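Long-range contacts in Two-component system sensor histidine kinase (Bacteroides thetaiotaomicron, PDB 3OTT), which probably senses saccharides outside the cell through its extracellular beta-propeller and beta-sandwich region and relays the signal to its own cytoplasmic histidine kinase part: residues D322-S328 / G340-I346; K334-W338 / F348-A352; T367-S371 / R402-H406; K597-S601 / Y612-A616. All blocks are in the same frame, centred on the assembly; numbering follows the deposited sequence.

Interaction 1 (D322-S328 / G340-I346)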
loop_
_atom_site.group_PDB
_atom_site.type_symbol
_atom_site.label_atom_id
_atom_site.label_comp_id
_atom_site.label_asym_id
_atom_site.label_seq_id
_atom_site.Cartn_x
_atom_site.Cartn_y
_atom_site.Cartn_z
ATOM N N ASP B 322 -5.971 1.201 -0.287
ATOM C CA ASP B 322 -7.412 1.538 -0.030
ATOM C C ASP B 322 -8.385 0.623 -0.774
ATOM O O ASP B 322 -8.158 0.266 -1.918
ATOM C CB ASP B 322 -7.728 2.984 -0.433
ATOM C CG ASP B 322 -7.111 4.022 0.519
ATOM O OD1 ASP B 322 -7.273 3.895 1.742
ATOM O OD2 ASP B 322 -6.474 4.992 0.050
ATOM N N GLY B 323 -9.480 0.276 -0.129
ATOM C CA GLY B 323 -10.462 -0.572 -0.722
ATOM C C GLY B 323 -11.546 0.195 -1.465
ATOM O O GLY B 323 -11.655 1.390 -1.304
ATOM N N ASN B 324 -12.302 -0.510 -2.312
ATOM C CA ASN B 324 -13.485 0.001 -2.888
ATOM C C ASN B 324 -14.300 -1.159 -3.308
ATOM O O ASN B 324 -13.745 -2.111 -3.789
ATOM C CB ASN B 324 -13.185 0.860 -4.122
ATOM C CG ASN B 324 -14.294 1.854 -4.408
ATOM O OD1 ASN B 324 -15.419 1.684 -3.977
ATOM N ND2 ASN B 324 -13.954 2.934 -5.067
ATOM N N GLN B 325 -15.614 -1.109 -3.136
ATOM C CA GLN B 325 -16.513 -2.058 -3.792
ATOM C C GLN B 325 -17.185 -1.365 -5.001
ATOM O O GLN B 325 -17.920 -0.382 -4.846
ATOM C CB GLN B 325 -17.588 -2.529 -2.819
ATOM C CG GLN B 325 -18.596 -3.540 -3.454
ATOM C CD GLN B 325 -18.036 -4.931 -3.451
ATOM O OE1 GLN B 325 -17.353 -5.320 -2.505
ATOM N NE2 GLN B 325 -18.315 -5.696 -4.513
ATOM N N PHE B 326 -16.965 -1.898 -6.196
ATOM C CA PHE B 326 -17.364 -1.205 -7.419
ATOM C C PHE B 326 -18.788 -1.448 -7.816
ATOM O O PHE B 326 -19.179 -2.623 -7.999
ATOM C CB PHE B 326 -16.409 -1.561 -8.586
ATOM C CG PHE B 326 -14.997 -1.063 -8.386
ATOM C CD1 PHE B 326 -13.970 -1.949 -8.192
ATOM C CD2 PHE B 326 -14.710 0.297 -8.395
ATOM C CE1 PHE B 326 -12.677 -1.482 -8.005
ATOM C CE2 PHE B 326 -13.411 0.776 -8.192
ATOM C CZ PHE B 326 -12.411 -0.104 -8.007
ATOM N N TYR B 327 -19.572 -0.355 -7.895
ATOM C CA TYR B 327 -20.983 -0.405 -8.275
ATOM C C TYR B 327 -21.309 0.241 -9.639
ATOM O O TYR B 327 -22.355 -0.040 -10.237
ATOM C CB TYR B 327 -21.918 0.144 -7.166
ATOM C CG TYR B 327 -21.863 -0.685 -5.874
ATOM C CD1 TYR B 327 -22.372 -2.005 -5.821
ATOM C CD2 TYR B 327 -21.307 -0.167 -4.722
ATOM C CE1 TYR B 327 -22.341 -2.769 -4.615
ATOM C CE2 TYR B 327 -21.243 -0.928 -3.519
ATOM C CZ TYR B 327 -21.790 -2.208 -3.477
ATOM O OH TYR B 327 -21.713 -2.927 -2.287
ATOM N N SER B 328 -20.416 1.087 -10.116
ATOM C CA SER B 328 -20.574 1.763 -11.410
ATOM C C SER B 328 -19.226 1.821 -12.093
ATOM O O SER B 328 -18.225 2.305 -11.527
ATOM C CB SER B 328 -21.080 3.178 -11.258
ATOM O OG SER B 328 -22.226 3.197 -10.454
ATOM N N GLY B 340 -16.356 3.515 -9.786
ATOM C CA GLY B 340 -16.764 4.033 -8.455
ATOM C C GLY B 340 -17.646 3.024 -7.726
ATOM O O GLY B 340 -18.196 2.065 -8.324
ATOM N N GLY B 341 -17.811 3.249 -6.440
ATOM C CA GLY B 341 -18.679 2.403 -5.639
ATOM C C GLY B 341 -18.796 2.906 -4.221
ATOM O O GLY B 341 -19.005 4.066 -4.020
ATOM N N ALA B 342 -18.571 2.045 -3.249
ATOM C CA ALA B 342 -18.794 2.376 -1.830
ATOM C C ALA B 342 -17.814 3.414 -1.378
ATOM O O ALA B 342 -18.147 4.241 -0.563
ATOM C CB ALA B 342 -18.617 1.127 -0.963
ATOM N N ASN B 343 -16.568 3.343 -1.845
ATOM C CA ASN B 343 -15.526 4.195 -1.277
ATOM C C ASN B 343 -15.001 5.224 -2.261
ATOM O O ASN B 343 -13.773 5.337 -2.423
ATOM C CB ASN B 343 -14.331 3.349 -0.783
ATOM C CG ASN B 343 -13.370 4.160 0.158
ATOM O OD1 ASN B 343 -13.772 5.165 0.795
ATOM N ND2 ASN B 343 -12.098 3.728 0.224
ATOM N N GLY B 344 -15.896 5.960 -2.929
ATOM C CA GLY B 344 -15.448 7.027 -3.840
ATOM C C GLY B 344 -15.258 6.619 -5.305
ATOM O O GLY B 344 -15.649 5.516 -5.739
ATOM N N LEU B 345 -14.637 7.491 -6.085
ATOM C CA LEU B 345 -14.662 7.352 -7.534
ATOM C C LEU B 345 -13.268 7.553 -8.123
ATOM O O LEU B 345 -12.631 8.582 -7.903
ATOM C CB LEU B 345 -15.646 8.387 -8.125
ATOM C CG LEU B 345 -15.824 8.545 -9.640
ATOM C CD1 LEU B 345 -16.484 7.355 -10.325
ATOM C CD2 LEU B 345 -16.613 9.857 -10.001
ATOM N N ILE B 346 -12.845 6.606 -8.938
ATOM C CA ILE B 346 -11.508 6.615 -9.462
ATOM C C ILE B 346 -11.537 6.879 -10.973
ATOM O O ILE B 346 -12.227 6.139 -11.707
ATOM C CB ILE B 346 -10.792 5.306 -9.157
ATOM C CG1 ILE B 346 -10.891 4.969 -7.660
ATOM C CG2 ILE B 346 -9.307 5.351 -9.617
ATOM C CD1 ILE B 346 -10.470 3.533 -7.351
#
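Asn324 and Asn343 lean across each other with their amide planes 72° apart, and each amide is spent on the opposite backbone. With CG of Asn324 trans to its main-chain nitrogen (chi1 -156°), OD1 accepts from Asn343 N at 2.9 Å, the donor standing above the carbonyl plane instead of on a lone pair. The same side chain gives ND2 to Gly344 O at 3.2 Å; Gly341 N binds that oxygen too, from the opposite face of its plane. Asn343 answers with a bond of 2.8 Å from ND2 to Gly323 O, nearly straight and in its own amide plane. Asparagine suits both places, being short, flat and able to give and accept. The turn from Gly341 to Gly344 joins the second and third strands of a four-stranded propeller blade and resembles the glycine-rich turn of two-component regulator propeller repeats. Beside it, the strand beginning at Phe326 pairs through a classic beta bulge: Tyr327 N and Ser328 N both donate to Gly340 O. Gly341, lacking a side chain, brings its CA within 3.0 Å of Gln325 O in a CH...O contact. On one flank the Phe326 ring meets Ile346 at its edge, CE2 to CD1 being 4.1 Å. On the other flank Tyr327 CE2 approaches Ala342 CB, while its hydroxyl bonds to Gln127 of the second subunit.

Interaction 2 (K334-W338 / F348-A352)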
loop_
_atom_site.group_PDB
_atom_site.type_symbol
_atom_site.label_atom_id
_atom_site.label_comp_id
_atom_site.label_asym_id
_atom_site.label_seq_id
_atom_site.Cartn_x
_atom_site.Cartn_y
_atom_site.Cartn_z
ATOM N N LYS B 334 -14.174 10.960 -23.907
ATOM C CA LYS B 334 -12.715 11.206 -23.981
ATOM C C LYS B 334 -11.765 9.980 -23.631
ATOM O O LYS B 334 -10.542 10.098 -23.732
ATOM C CB LYS B 334 -12.277 12.386 -23.120
ATOM C CG LYS B 334 -13.002 13.718 -23.273
ATOM C CD LYS B 334 -13.043 14.450 -21.894
ATOM C CE LYS B 334 -13.360 15.946 -22.012
ATOM N NZ LYS B 334 -14.758 16.179 -22.482
ATOM N N GLY B 335 -12.317 8.836 -23.223
ATOM C CA GLY B 335 -11.523 7.650 -22.978
ATOM C C GLY B 335 -11.116 7.427 -21.534
ATOM O O GLY B 335 -10.487 6.405 -21.220
ATOM N N PHE B 336 -11.512 8.330 -20.639
ATOM C CA PHE B 336 -11.236 8.133 -19.216
ATOM C C PHE B 336 -12.107 6.999 -18.694
ATOM O O PHE B 336 -13.285 6.929 -19.011
ATOM C CB PHE B 336 -11.495 9.397 -18.379
ATOM C CG PHE B 336 -10.502 10.529 -18.625
ATOM C CD1 PHE B 336 -9.229 10.494 -18.064
ATOM C CD2 PHE B 336 -10.860 11.641 -19.416
ATOM C CE1 PHE B 336 -8.293 11.559 -18.289
ATOM C CE2 PHE B 336 -9.951 12.715 -19.637
ATOM C CZ PHE B 336 -8.672 12.665 -19.079
ATOM N N TYR B 337 -11.537 6.145 -17.856
ATOM C CA TYR B 337 -12.350 5.174 -17.160
ATOM C C TYR B 337 -12.774 5.781 -15.855
ATOM O O TYR B 337 -12.016 6.532 -15.273
ATOM C CB TYR B 337 -11.545 3.901 -16.895
ATOM C CG TYR B 337 -11.143 3.196 -18.153
ATOM C CD1 TYR B 337 -9.986 3.546 -18.856
ATOM C CD2 TYR B 337 -11.921 2.142 -18.636
ATOM C CE1 TYR B 337 -9.626 2.837 -20.032
ATOM C CE2 TYR B 337 -11.586 1.466 -19.761
ATOM C CZ TYR B 337 -10.453 1.801 -20.462
ATOM O OH TYR B 337 -10.188 1.060 -21.593
ATOM N N TRP B 338 -13.996 5.457 -15.413
ATOM C CA TRP B 338 -14.540 5.955 -14.175
ATOM C C TRP B 338 -15.188 4.778 -13.453
ATOM O O TRP B 338 -16.279 4.325 -13.843
ATOM C CB TRP B 338 -15.617 6.988 -14.441
ATOM C CG TRP B 338 -15.159 8.283 -15.035
ATOM C CD1 TRP B 338 -15.165 8.644 -16.361
ATOM C CD2 TRP B 338 -14.704 9.422 -14.313
ATOM N NE1 TRP B 338 -14.697 9.930 -16.508
ATOM C CE2 TRP B 338 -14.401 10.428 -15.263
ATOM C CE3 TRP B 338 -14.471 9.676 -12.955
ATOM C CZ2 TRP B 338 -13.962 11.696 -14.883
ATOM C CZ3 TRP B 338 -14.013 10.886 -12.595
ATOM C CH2 TRP B 338 -13.783 11.904 -13.551
ATOM N N PHE B 348 -9.046 7.098 -14.346
ATOM C CA PHE B 348 -7.762 6.574 -14.784
ATOM C C PHE B 348 -7.835 6.278 -16.280
ATOM O O PHE B 348 -8.934 6.212 -16.831
ATOM C CB PHE B 348 -7.356 5.337 -13.920
ATOM C CG PHE B 348 -8.253 4.146 -14.075
ATOM C CD1 PHE B 348 -9.499 4.093 -13.427
ATOM C CD2 PHE B 348 -7.848 3.050 -14.852
ATOM C CE1 PHE B 348 -10.355 2.938 -13.573
ATOM C CE2 PHE B 348 -8.683 1.916 -15.004
ATOM C CZ PHE B 348 -9.970 1.873 -14.374
ATOM N N THR B 349 -6.711 6.139 -16.953
ATOM C CA THR B 349 -6.724 5.982 -18.402
ATOM C C THR B 349 -6.313 4.603 -18.944
ATOM O O THR B 349 -6.634 4.246 -20.087
ATOM C CB THR B 349 -5.815 7.004 -19.087
ATOM O OG1 THR B 349 -4.472 6.788 -18.631
ATOM C CG2 THR B 349 -6.270 8.447 -18.754
ATOM N N ASP B 350 -5.593 3.808 -18.183
ATOM C CA ASP B 350 -5.363 2.460 -18.722
ATOM C C ASP B 350 -5.659 1.368 -17.692
ATOM O O ASP B 350 -5.220 1.472 -16.552
ATOM C CB ASP B 350 -3.960 2.297 -19.374
ATOM C CG ASP B 350 -2.862 1.980 -18.350
ATOM O OD1 ASP B 350 -2.332 0.835 -18.414
ATOM O OD2 ASP B 350 -2.532 2.863 -17.491
ATOM N N PRO B 351 -6.431 0.346 -18.099
ATOM C CA PRO B 351 -6.865 -0.757 -17.260
ATOM C C PRO B 351 -5.710 -1.543 -16.629
ATOM O O PRO B 351 -5.935 -2.337 -15.718
ATOM C CB PRO B 351 -7.643 -1.645 -18.237
ATOM C CG PRO B 351 -7.014 -1.270 -19.613
ATOM C CD PRO B 351 -6.978 0.217 -19.454
ATOM N N ALA B 352 -4.482 -1.332 -17.082
ATOM C CA ALA B 352 -3.348 -2.010 -16.438
ATOM C C ALA B 352 -2.558 -1.074 -15.472
ATOM O O ALA B 352 -1.597 -1.512 -14.782
ATOM C CB ALA B 352 -2.451 -2.702 -17.479
#
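This is an antiparallel strand pairing faced with aromatic rings, formed where the second strand of a propeller blade begins and the third ends, before the chain leaves for the fourth. Tyr337 and Phe348 are a hydrogen-bonded pair. Tyr337 N donates to Phe348 O at 2.8 Å, and Phe348 N returns a longer bond of 3.2 Å to Tyr337 O. Both side chains lie on the same side of the sheet, so they must settle against each other. Phe348 does this by taking the crowded position between its backbone N and carbonyl carbon (chi1 65°), which lays its ring beneath the Tyr337 CB; that methylene sits over the ring face, 3.7 Å from the centroid, in a CH-pi contact. The two rings are nearly parallel, with planes 20° apart, but slide past one another and barely overlap. Beyond the pair, Thr349 O lies at the edge of the tyrosine ring in its plane, 3.3 Å from CE1, where the slightly positive ring hydrogens favour an oxygen. The compact ring of Pro351 offers an apolar CH2, its CD packing 3.8 Å from the same Tyr337 CE1. Phe336 and Thr349 run side by side, CD1 touching CG2 at 3.7 Å; the threonine offers a methyl here and commits OG1 to Asp357. Farther along, Ala352 touches the bound hexatantalum dodecabromide, a heavy-atom cluster and not a natural ligand. Phe348 meets Phe339 of strand 337-341 edge-to-face, and Trp338, on the other side of that strand, meets Tyr397 of strand 393-398 in the next blade.

Interaction 3 (T367-S371 / R402-H406)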
loop_
_atom_site.group_PDB
_atom_site.type_symbol
_atom_site.label_atom_id
_atom_site.label_comp_id
_atom_site.label_asym_id
_atom_site.label_seq_id
_atom_site.Cartn_x
_atom_site.Cartn_y
_atom_site.Cartn_z
ATOM N N THR B 367 -7.497 17.140 -1.807
ATOM C CA THR B 367 -7.239 17.710 -3.116
ATOM C C THR B 367 -8.370 17.449 -4.058
ATOM O O THR B 367 -8.641 18.284 -4.898
ATOM C CB THR B 367 -5.991 17.087 -3.755
ATOM O OG1 THR B 367 -4.996 17.004 -2.757
ATOM C CG2 THR B 367 -5.474 17.946 -4.912
ATOM N N TYR B 368 -8.981 16.268 -3.920
ATOM C CA TYR B 368 -10.038 15.788 -4.792
ATOM C C TYR B 368 -11.287 15.357 -4.008
ATOM O O TYR B 368 -11.621 14.162 -3.950
ATOM C CB TYR B 368 -9.535 14.670 -5.708
ATOM C CG TYR B 368 -8.339 15.052 -6.561
ATOM C CD1 TYR B 368 -8.472 15.970 -7.595
ATOM C CD2 TYR B 368 -7.066 14.526 -6.308
ATOM C CE1 TYR B 368 -7.360 16.366 -8.374
ATOM C CE2 TYR B 368 -5.954 14.920 -7.087
ATOM C CZ TYR B 368 -6.131 15.824 -8.126
ATOM O OH TYR B 368 -5.069 16.227 -8.911
ATOM N N PRO B 369 -12.003 16.332 -3.417
ATOM C CA PRO B 369 -13.131 15.935 -2.571
ATOM C C PRO B 369 -14.374 15.530 -3.343
ATOM O O PRO B 369 -14.516 15.865 -4.506
ATOM C CB PRO B 369 -13.374 17.187 -1.687
ATOM C CG PRO B 369 -12.845 18.366 -2.526
ATOM C CD PRO B 369 -11.877 17.805 -3.552
ATOM N N LEU B 370 -15.231 14.742 -2.704
ATOM C CA LEU B 370 -16.570 14.467 -3.176
ATOM C C LEU B 370 -17.563 14.754 -2.072
ATOM O O LEU B 370 -17.237 14.575 -0.902
ATOM C CB LEU B 370 -16.725 13.018 -3.548
ATOM C CG LEU B 370 -16.637 12.629 -5.008
ATOM C CD1 LEU B 370 -17.180 11.194 -5.192
ATOM C CD2 LEU B 370 -17.366 13.605 -5.845
ATOM N N SER B 371 -18.761 15.184 -2.436
ATOM C CA SER B 371 -19.822 15.431 -1.464
ATOM C C SER B 371 -20.127 14.177 -0.609
ATOM O O SER B 371 -20.552 14.348 0.519
ATOM C CB SER B 371 -21.132 15.943 -2.128
ATOM O OG SER B 371 -21.504 15.061 -3.213
ATOM N N ARG B 402 -10.639 19.606 -12.976
ATOM C CA ARG B 402 -10.488 18.265 -12.432
ATOM C C ARG B 402 -11.227 18.159 -11.101
ATOM O O ARG B 402 -10.812 17.459 -10.220
ATOM C CB ARG B 402 -9.003 17.867 -12.368
ATOM C CG ARG B 402 -8.382 17.587 -13.787
ATOM C CD ARG B 402 -6.845 17.308 -13.821
ATOM N NE ARG B 402 -6.075 18.361 -13.138
ATOM C CZ ARG B 402 -5.228 18.176 -12.114
ATOM N NH1 ARG B 402 -4.963 16.956 -11.648
ATOM N NH2 ARG B 402 -4.608 19.220 -11.566
ATOM N N GLN B 403 -12.315 18.914 -10.985
ATOM C CA GLN B 403 -13.112 18.982 -9.776
ATOM C C GLN B 403 -14.590 18.766 -10.133
ATOM O O GLN B 403 -15.040 19.133 -11.262
ATOM C CB GLN B 403 -12.917 20.315 -9.014
ATOM C CG GLN B 403 -11.491 20.612 -8.482
ATOM C CD GLN B 403 -10.985 19.593 -7.442
ATOM O OE1 GLN B 403 -11.759 19.008 -6.675
ATOM N NE2 GLN B 403 -9.703 19.370 -7.428
ATOM N N PHE B 404 -15.323 18.139 -9.208
ATOM C CA PHE B 404 -16.810 18.092 -9.280
ATOM C C PHE B 404 -17.488 19.348 -8.777
ATOM O O PHE B 404 -16.975 20.021 -7.889
ATOM C CB PHE B 404 -17.378 16.849 -8.558
ATOM C CG PHE B 404 -17.093 15.594 -9.318
ATOM C CD1 PHE B 404 -17.940 15.193 -10.376
ATOM C CD2 PHE B 404 -15.934 14.907 -9.098
ATOM C CE1 PHE B 404 -17.634 14.095 -11.113
ATOM C CE2 PHE B 404 -15.617 13.800 -9.851
ATOM C CZ PHE B 404 -16.450 13.394 -10.849
ATOM N N ILE B 405 -18.627 19.666 -9.387
ATOM C CA ILE B 405 -19.484 20.780 -8.978
ATOM C C ILE B 405 -20.741 20.122 -8.425
ATOM O O ILE B 405 -21.372 19.318 -9.115
ATOM C CB ILE B 405 -19.898 21.685 -10.179
ATOM C CG1 ILE B 405 -18.750 22.563 -10.626
ATOM C CG2 ILE B 405 -21.101 22.598 -9.818
ATOM C CD1 ILE B 405 -17.976 22.013 -11.730
ATOM N N HIS B 406 -21.104 20.494 -7.201
ATOM C CA HIS B 406 -22.180 19.896 -6.471
ATOM C C HIS B 406 -23.418 20.771 -6.646
ATOM O O HIS B 406 -23.289 22.012 -6.748
ATOM C CB HIS B 406 -21.772 19.860 -5.000
ATOM C CG HIS B 406 -22.832 19.316 -4.086
ATOM N ND1 HIS B 406 -23.659 20.128 -3.346
ATOM C CD2 HIS B 406 -23.198 18.044 -3.795
ATOM C CE1 HIS B 406 -24.488 19.381 -2.624
ATOM N NE2 HIS B 406 -24.219 18.115 -2.870
HETATM O O HOH W 1 -13.999 17.591 -6.802
#
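Gln403 OE1, Pro369 O and Phe404 N share one water, which donates to the two oxygens and accepts from the nitrogen; its shortest bond is 2.7 Å, to Gln403 OE1. The water bridges the loop leading from one propeller blade into the next and strand 403-410, the fourth strand of that next blade. Arg402 and Gln403 open this strand with a G1 beta bulge opposite Asp398, Arg402 taking the positive phi (69°) usual at its first position. The other end of the Gln403 amide is also used: NE2 donates to Thr367 O at 3.0 Å, in the carbonyl plane, aided by a bend of the chain at chi2 (-62°). Glutamine thus supplies an acceptor for water and a donor for the loop, with enough reach for both. Its amide plane is nearly parallel to that of the Tyr368 ring (5° apart), and NE2 comes 3.6 Å from the ring's CD1. Pro369 CD touches Gln403 OE1 at 3.3 Å. Deeper in, Leu370 and Phe404 add an apolar contact, CD2 to CD2 at 3.8 Å, and Phe404 also meets Tyr361 edge-to-face. Toward the end of both segments, Ser371 CB rests 3.4 Å from His406 CD2, while its hydroxyl bonds to Gly392 O. At the exposed start of the strand Arg402, its chain bent at chi3, brings NH1 to 2.8 Å from Tyr368 OH in a weak, poorly angled hydrogen bond.

Interaction 4 (K597-S601 / Y612-A616)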
loop_
_atom_site.group_PDB
_atom_site.type_symbol
_atom_site.label_atom_id
_atom_site.label_comp_id
_atom_site.label_asym_id
_atom_site.label_seq_id
_atom_site.Cartn_x
_atom_site.Cartn_y
_atom_site.Cartn_z
ATOM N N LYS B 597 -15.502 -15.317 -7.534
ATOM C CA LYS B 597 -15.771 -13.892 -7.276
ATOM C C LYS B 597 -17.153 -13.492 -7.761
ATOM O O LYS B 597 -17.656 -14.054 -8.754
ATOM C CB LYS B 597 -14.741 -12.990 -7.951
ATOM C CG LYS B 597 -13.344 -13.214 -7.459
ATOM C CD LYS B 597 -13.025 -12.388 -6.226
ATOM C CE LYS B 597 -11.507 -12.255 -6.099
ATOM N NZ LYS B 597 -10.896 -12.223 -7.462
ATOM N N ARG B 598 -17.766 -12.538 -7.063
ATOM C CA ARG B 598 -19.110 -12.097 -7.388
ATOM C C ARG B 598 -19.078 -10.593 -7.728
ATOM O O ARG B 598 -18.414 -9.780 -7.064
ATOM C CB ARG B 598 -20.066 -12.431 -6.260
ATOM C CG ARG B 598 -20.112 -13.984 -5.913
ATOM C CD ARG B 598 -20.649 -14.817 -7.080
ATOM N NE ARG B 598 -20.786 -16.232 -6.744
ATOM C CZ ARG B 598 -20.181 -17.221 -7.396
ATOM N NH1 ARG B 598 -19.370 -16.983 -8.416
ATOM N NH2 ARG B 598 -20.384 -18.460 -7.023
ATOM N N PHE B 599 -19.735 -10.235 -8.801
ATOM C CA PHE B 599 -19.479 -8.964 -9.394
ATOM C C PHE B 599 -20.672 -8.118 -9.222
ATOM O O PHE B 599 -21.740 -8.546 -9.557
ATOM C CB PHE B 599 -19.085 -9.148 -10.858
ATOM C CG PHE B 599 -17.828 -10.006 -11.031
ATOM C CD1 PHE B 599 -16.582 -9.558 -10.543
ATOM C CD2 PHE B 599 -17.904 -11.242 -11.617
ATOM C CE1 PHE B 599 -15.436 -10.322 -10.682
ATOM C CE2 PHE B 599 -16.753 -12.041 -11.755
ATOM C CZ PHE B 599 -15.533 -11.592 -11.288
ATOM N N THR B 600 -20.493 -6.921 -8.668
ATOM C CA THR B 600 -21.625 -6.056 -8.366
ATOM C C THR B 600 -21.710 -4.925 -9.404
ATOM O O THR B 600 -22.533 -4.022 -9.290
ATOM C CB THR B 600 -21.463 -5.449 -6.998
ATOM O OG1 THR B 600 -20.122 -4.995 -6.940
ATOM C CG2 THR B 600 -21.706 -6.490 -5.883
ATOM N N SER B 601 -20.913 -5.038 -10.459
ATOM C CA SER B 601 -20.863 -4.015 -11.495
ATOM C C SER B 601 -20.445 -4.621 -12.836
ATOM O O SER B 601 -19.585 -5.491 -12.859
ATOM C CB SER B 601 -19.764 -3.002 -11.081
ATOM O OG SER B 601 -20.103 -1.833 -11.763
ATOM N N TYR B 612 -15.710 -5.432 -18.362
ATOM C CA TYR B 612 -15.178 -5.162 -17.016
ATOM C C TYR B 612 -16.179 -5.642 -15.987
ATOM O O TYR B 612 -17.386 -5.326 -16.088
ATOM C CB TYR B 612 -14.907 -3.666 -16.827
ATOM C CG TYR B 612 -13.822 -3.200 -17.786
ATOM C CD1 TYR B 612 -12.465 -3.297 -17.459
ATOM C CD2 TYR B 612 -14.144 -2.702 -19.025
ATOM C CE1 TYR B 612 -11.481 -2.908 -18.346
ATOM C CE2 TYR B 612 -13.125 -2.278 -19.937
ATOM C CZ TYR B 612 -11.823 -2.408 -19.594
ATOM O OH TYR B 612 -10.866 -2.007 -20.490
ATOM N N LEU B 613 -15.684 -6.377 -14.992
ATOM C CA LEU B 613 -16.571 -6.960 -14.008
ATOM C C LEU B 613 -16.134 -6.443 -12.627
ATOM O O LEU B 613 -15.076 -6.811 -12.117
ATOM C CB LEU B 613 -16.537 -8.473 -14.101
ATOM C CG LEU B 613 -16.910 -9.099 -15.457
ATOM C CD1 LEU B 613 -15.691 -9.376 -16.383
ATOM C CD2 LEU B 613 -17.700 -10.398 -15.229
ATOM N N GLY B 614 -16.904 -5.537 -12.061
ATOM C CA GLY B 614 -16.392 -4.806 -10.901
ATOM C C GLY B 614 -16.860 -5.499 -9.671
ATOM O O GLY B 614 -17.966 -6.041 -9.627
ATOM N N GLY B 615 -15.989 -5.563 -8.686
ATOM C CA GLY B 615 -16.254 -6.347 -7.500
ATOM C C GLY B 615 -15.499 -5.784 -6.335
ATOM O O GLY B 615 -15.382 -4.579 -6.218
ATOM N N ALA B 616 -15.013 -6.667 -5.452
ATOM C CA ALA B 616 -14.397 -6.262 -4.205
ATOM C C ALA B 616 -12.929 -5.924 -4.433
ATOM O O ALA B 616 -12.147 -6.785 -4.826
ATOM C CB ALA B 616 -14.536 -7.389 -3.170
#
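Phe599 holds CG opposite its own carbonyl carbon (chi1 -60°) and, with chi2 at -65°, presents the flat of its ring to Leu613 CB; a similar chi1 in Leu613 (-58°) directs its branch so that CD2 follows along the ring. Leu613 CB stands over one ring face, 3.8 Å from the centroid, in a CH-pi contact, and Leu613 CD2 comes within 3.7 Å of Phe599 CD2. The main chain of Lys597 lies by the opposite face, while Gly614 O sits at the ring edge in its plane. A broad flat residue suits this place, since it can take apolar groups on its face and an oxygen at its rim. The backbones join in a classic beta bulge: Thr600 N donates to Gly614 O at 2.8 Å, and Ser601 N adds a weak bond to the same oxygen. Gly614 N completes the pair with a bond of 2.8 Å to Ser601 O. These strands, 601-605 and 610-615, belong to the blade that closes the propeller; strand 310-313, from its start, supplies the outermost strand, a Velcro-like closure. Gly614 and Gly615 have no side chains, which allows Ser601 CB to come 3.8 Å from Gly614 CA and the Phe599 ring edge to approach Gly615. Thr600 turns its hydroxyl to the neighbouring blade, where OG1 bonds to Phe326 O and Gln325 NE2.

How the interactions relate
The four contacts spread over three adjoining blades of the second propeller, which runs from strand 310-313 to strand 618-623. Interactions 1 and 2 share strand 337-341 in the blade that opens with strand 326-331, their segments alternating along the chain and their centres about 15 Å apart. Interaction 3 ties the loop entering the following blade to that blade's fourth strand and reaches back through Phe404, which packs on Leu345 and Trp338. Interaction 4 comes last in sequence yet lies about 11 Å from interaction 1 between centres, because the ring closes there. It touches interaction 2 as well, through Tyr612, but its centre is about 25 Å from that of interaction 3, with no touch. The blade of interactions 1 and 2 thus joins the closing blade to the next one.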